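Local coordinates for protein probable arylamine n-acetyl transferase (Mycobacterium abscessus, PDB 4GUZ) that probably transfers an acetyl group from acetyl coenzyme A to arylamine substrates, at residues V145-L159 with W171-W185. Numbering follows the deposited sequence.
Sequences VDEAVVADESWTYRL and WTLSEAAGDGSEPGW
Trp185 lays one face of its indole against the aliphatic part of Arg158, whose CB sits 3.5 Å from the centroid of the six-membered ring and almost on the ring normal, a CH-pi contact over the face. With CG anti to the backbone N (chi1 -169°) and an extended chain beyond, Arg158 runs across the indole at about a right angle, and its guanidinium plane is turned 36° from the ring. NE and NH2 both grip Glu147 OE2 on its anti side, the shorter bond being NH2 to OE2 at 2.9 Å; this side-on salt bridge within 145-159 fixes the guanidinium's rotation. The far end of the indole reaches strand 147-152 as well: CH2 of Trp185 lies 3.8 Å from Val149 CG2, while Thr156 CG2 meets the ring at its edge. On the face bearing Tyr157, Leu159 and Leu173, Leu173 CD1 packs against Tyr157 CB and Leu159 CD1. Leu159 CG approaches Trp171 CD1 at 3.8 Å. Trp171 NE1 donates to Val145 O at 2.9 Å; the oxygen lies near the indole plane, but the donor stands above the carbonyl plane and the bond is bent (141°). The ring of Phe191, on strand 185-196, meets this indole with its plane nearly parallel. Between these side chains, Arg158 and Ser174 form a hydrogen-bonded pair, with Ser174 N to Arg158 O at 2.8 Å, and Ala176 N reaches Thr156 O. Strands 147-152 and 155-162, linked by a type II' turn, and strand 170-176 thus make an antiparallel beta meander at one margin of the larger sheet of the arylamine N-acetyltransferase fold.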
# COMPACT_ATOMS: atom_id res chain seq x y z
N VAL A 145 14.03 9.96 10.32
CA VAL A 145 14.69 10.52 11.50
C VAL A 145 14.58 9.48 12.59
O VAL A 145 13.78 8.55 12.45
CB VAL A 145 14.12 11.91 11.93
CG1 VAL A 145 14.46 13.00 10.92
CG2 VAL A 145 12.61 11.86 12.19
N ASP A 146 15.34 9.62 13.68
CA ASP A 146 15.29 8.64 14.77
C ASP A 146 14.00 8.70 15.60
O ASP A 146 13.65 7.72 16.27
CB ASP A 146 16.48 8.79 15.70
CG ASP A 146 17.81 8.33 15.12
OD1 ASP A 146 17.89 8.16 13.88
OD2 ASP A 146 18.74 8.10 15.91
N GLU A 147 13.30 9.84 15.59
CA GLU A 147 12.03 9.94 16.30
C GLU A 147 11.27 11.18 15.86
O GLU A 147 11.84 12.26 15.82
CB GLU A 147 12.26 9.94 17.83
CG GLU A 147 11.02 9.57 18.62
CD GLU A 147 10.09 10.70 18.98
OE1 GLU A 147 10.38 11.88 18.63
OE2 GLU A 147 9.05 10.41 19.62
N ALA A 148 9.97 11.02 15.54
CA ALA A 148 9.12 12.16 15.16
C ALA A 148 7.66 11.83 15.20
O ALA A 148 7.27 10.69 14.94
CB ALA A 148 9.46 12.66 13.76
N VAL A 149 6.86 12.86 15.49
CA VAL A 149 5.40 12.87 15.41
C VAL A 149 5.10 13.66 14.14
O VAL A 149 5.63 14.77 13.96
CB VAL A 149 4.68 13.42 16.68
CG1 VAL A 149 5.21 14.80 17.06
CG2 VAL A 149 3.18 13.48 16.47
N VAL A 150 4.35 13.05 13.20
CA VAL A 150 4.13 13.65 11.89
C VAL A 150 2.64 13.81 11.61
O VAL A 150 1.91 12.82 11.58
CB VAL A 150 4.81 12.79 10.78
CG1 VAL A 150 4.48 13.29 9.39
CG2 VAL A 150 6.33 12.71 10.96
N ALA A 151 2.20 15.05 11.29
CA ALA A 151 0.83 15.29 10.86
C ALA A 151 0.73 14.98 9.36
O ALA A 151 1.61 15.35 8.57
CB ALA A 151 0.43 16.74 11.14
N ASP A 152 -0.30 14.26 8.98
CA ASP A 152 -0.52 13.91 7.59
C ASP A 152 -1.98 14.14 7.36
O ASP A 152 -2.80 13.25 7.55
CB ASP A 152 -0.07 12.47 7.33
CG ASP A 152 -0.18 12.01 5.89
OD1 ASP A 152 0.38 12.69 5.00
OD2 ASP A 152 -0.79 10.95 5.66
N GLU A 153 -2.32 15.41 7.08
CA GLU A 153 -3.70 15.86 6.94
C GLU A 153 -4.42 15.62 8.29
O GLU A 153 -3.90 16.09 9.31
CB GLU A 153 -4.38 15.21 5.72
CG GLU A 153 -3.83 15.72 4.39
CD GLU A 153 -4.05 17.20 4.11
OE1 GLU A 153 -4.88 17.84 4.80
OE2 GLU A 153 -3.33 17.74 3.24
N SER A 154 -5.53 14.86 8.35
CA SER A 154 -6.21 14.60 9.63
C SER A 154 -5.63 13.40 10.38
O SER A 154 -6.04 13.13 11.52
CB SER A 154 -7.71 14.40 9.43
OG SER A 154 -8.31 15.56 8.89
N TRP A 155 -4.68 12.70 9.75
CA TRP A 155 -4.01 11.53 10.31
C TRP A 155 -2.76 11.97 11.01
O TRP A 155 -2.21 13.02 10.67
CB TRP A 155 -3.68 10.51 9.20
CG TRP A 155 -4.87 10.17 8.36
CD1 TRP A 155 -5.23 10.76 7.18
CD2 TRP A 155 -5.95 9.30 8.72
NE1 TRP A 155 -6.45 10.28 6.77
CE2 TRP A 155 -6.91 9.36 7.69
CE3 TRP A 155 -6.15 8.39 9.78
CZ2 TRP A 155 -8.06 8.56 7.68
CZ3 TRP A 155 -7.31 7.62 9.79
CH2 TRP A 155 -8.25 7.71 8.75
N THR A 156 -2.31 11.17 11.98
CA THR A 156 -1.08 11.44 12.73
C THR A 156 -0.29 10.16 12.84
O THR A 156 -0.85 9.10 13.16
CB THR A 156 -1.38 12.07 14.10
OG1 THR A 156 -2.40 13.05 13.97
CG2 THR A 156 -0.15 12.73 14.72
N TYR A 157 1.02 10.26 12.59
CA TYR A 157 1.94 9.12 12.66
C TYR A 157 3.07 9.41 13.62
O TYR A 157 3.41 10.57 13.88
CB TYR A 157 2.50 8.81 11.26
CG TYR A 157 1.41 8.42 10.27
CD1 TYR A 157 0.76 7.20 10.37
CD2 TYR A 157 1.03 9.29 9.26
CE1 TYR A 157 -0.30 6.87 9.52
CE2 TYR A 157 -0.03 8.98 8.40
CZ TYR A 157 -0.69 7.77 8.54
OH TYR A 157 -1.72 7.43 7.69
N ARG A 158 3.67 8.34 14.13
CA ARG A 158 4.86 8.44 14.96
C ARG A 158 5.90 7.51 14.39
O ARG A 158 5.61 6.36 14.08
CB ARG A 158 4.60 8.09 16.43
CG ARG A 158 5.81 8.46 17.30
CD ARG A 158 5.93 7.63 18.54
NE ARG A 158 6.96 8.16 19.42
CZ ARG A 158 7.16 7.74 20.67
NH1 ARG A 158 6.40 6.77 21.18
NH2 ARG A 158 8.12 8.27 21.41
N LEU A 159 7.10 8.03 14.20
CA LEU A 159 8.23 7.27 13.69
C LEU A 159 9.24 7.17 14.82
O LEU A 159 9.52 8.17 15.45
CB LEU A 159 8.81 8.00 12.47
CG LEU A 159 9.91 7.31 11.66
CD1 LEU A 159 9.41 6.05 10.98
CD2 LEU A 159 10.47 8.25 10.61
N TRP A 171 13.02 0.87 12.50
CA TRP A 171 12.02 1.88 12.88
C TRP A 171 10.66 1.26 13.06
O TRP A 171 10.30 0.34 12.32
CB TRP A 171 11.90 2.97 11.78
CG TRP A 171 13.04 3.93 11.69
CD1 TRP A 171 13.06 5.23 12.12
CD2 TRP A 171 14.35 3.66 11.16
NE1 TRP A 171 14.31 5.78 11.92
CE2 TRP A 171 15.12 4.84 11.34
CE3 TRP A 171 14.94 2.55 10.54
CZ2 TRP A 171 16.46 4.92 10.93
CZ3 TRP A 171 16.28 2.60 10.20
CH2 TRP A 171 17.02 3.79 10.36
N THR A 172 9.84 1.88 13.92
CA THR A 172 8.44 1.53 14.05
C THR A 172 7.65 2.71 13.54
O THR A 172 7.87 3.83 14.01
CB THR A 172 8.02 1.17 15.50
OG1 THR A 172 8.85 0.12 15.99
CG2 THR A 172 6.52 0.79 15.64
N LEU A 173 6.73 2.46 12.60
CA LEU A 173 5.78 3.49 12.19
C LEU A 173 4.49 3.18 12.92
O LEU A 173 4.00 2.05 12.81
CB LEU A 173 5.57 3.56 10.67
CG LEU A 173 4.61 4.65 10.22
CD1 LEU A 173 5.31 6.02 10.21
CD2 LEU A 173 4.04 4.35 8.84
N SER A 174 3.97 4.15 13.71
CA SER A 174 2.73 3.96 14.48
C SER A 174 1.65 4.92 14.01
O SER A 174 1.96 6.00 13.48
CB SER A 174 2.96 4.18 15.98
OG SER A 174 3.93 3.30 16.53
N GLU A 175 0.39 4.57 14.24
CA GLU A 175 -0.71 5.49 13.89
C GLU A 175 -1.31 5.96 15.19
O GLU A 175 -1.24 5.23 16.19
CB GLU A 175 -1.77 4.83 12.97
CG GLU A 175 -2.42 3.58 13.56
CD GLU A 175 -3.49 2.93 12.69
OE1 GLU A 175 -3.15 2.47 11.58
OE2 GLU A 175 -4.65 2.82 13.15
N ALA A 176 -1.85 7.19 15.23
CA ALA A 176 -2.49 7.68 16.44
C ALA A 176 -3.63 6.73 16.86
O ALA A 176 -4.39 6.25 16.01
CB ALA A 176 -2.99 9.10 16.25
N ALA A 177 -3.65 6.39 18.15
CA ALA A 177 -4.61 5.46 18.77
C ALA A 177 -6.06 5.91 18.56
O ALA A 177 -6.34 7.11 18.53
CB ALA A 177 -4.32 5.36 20.26
N GLY A 178 -6.96 4.94 18.42
CA GLY A 178 -8.39 5.18 18.23
C GLY A 178 -8.69 6.03 17.03
O GLY A 178 -9.55 6.91 17.11
N ASP A 179 -7.99 5.77 15.90
CA ASP A 179 -8.14 6.49 14.64
C ASP A 179 -7.92 8.01 14.84
O ASP A 179 -8.56 8.82 14.18
CB ASP A 179 -9.52 6.22 13.99
CG ASP A 179 -9.79 4.75 13.75
OD1 ASP A 179 -8.90 4.06 13.21
OD2 ASP A 179 -10.90 4.29 14.07
N GLY A 180 -7.03 8.36 15.76
CA GLY A 180 -6.68 9.73 16.11
C GLY A 180 -7.53 10.38 17.19
O GLY A 180 -7.36 11.58 17.45
N SER A 181 -8.45 9.64 17.81
CA SER A 181 -9.33 10.22 18.83
C SER A 181 -8.73 10.10 20.23
O SER A 181 -9.24 10.69 21.18
CB SER A 181 -10.70 9.55 18.79
OG SER A 181 -10.67 8.22 19.27
N GLU A 182 -7.68 9.32 20.38
CA GLU A 182 -7.13 9.10 21.71
C GLU A 182 -5.66 9.42 21.77
O GLU A 182 -4.97 9.33 20.76
CB GLU A 182 -7.34 7.62 22.13
CG GLU A 182 -8.79 7.15 22.13
CD GLU A 182 -8.98 5.68 22.42
OE1 GLU A 182 -8.23 4.85 21.84
OE2 GLU A 182 -9.90 5.34 23.19
N PRO A 183 -5.13 9.75 22.97
CA PRO A 183 -3.67 9.87 23.08
C PRO A 183 -3.08 8.48 22.94
O PRO A 183 -3.78 7.48 23.13
CB PRO A 183 -3.44 10.47 24.47
CG PRO A 183 -4.80 10.67 25.08
CD PRO A 183 -5.78 9.86 24.29
N GLY A 184 -1.80 8.41 22.64
CA GLY A 184 -1.14 7.13 22.50
C GLY A 184 -1.00 6.70 21.06
O GLY A 184 -1.50 7.37 20.13
N TRP A 185 -0.31 5.60 20.86
CA TRP A 185 0.01 5.13 19.52
C TRP A 185 -0.29 3.68 19.35
O TRP A 185 -0.18 2.92 20.31
CB TRP A 185 1.52 5.35 19.28
CG TRP A 185 1.90 6.79 19.42
CD1 TRP A 185 2.42 7.41 20.53
CD2 TRP A 185 1.62 7.82 18.48
NE1 TRP A 185 2.54 8.76 20.30
CE2 TRP A 185 2.05 9.04 19.05
CE3 TRP A 185 1.05 7.84 17.19
CZ2 TRP A 185 1.94 10.27 18.37
CZ3 TRP A 185 0.95 9.05 16.52
CH2 TRP A 185 1.39 10.24 17.11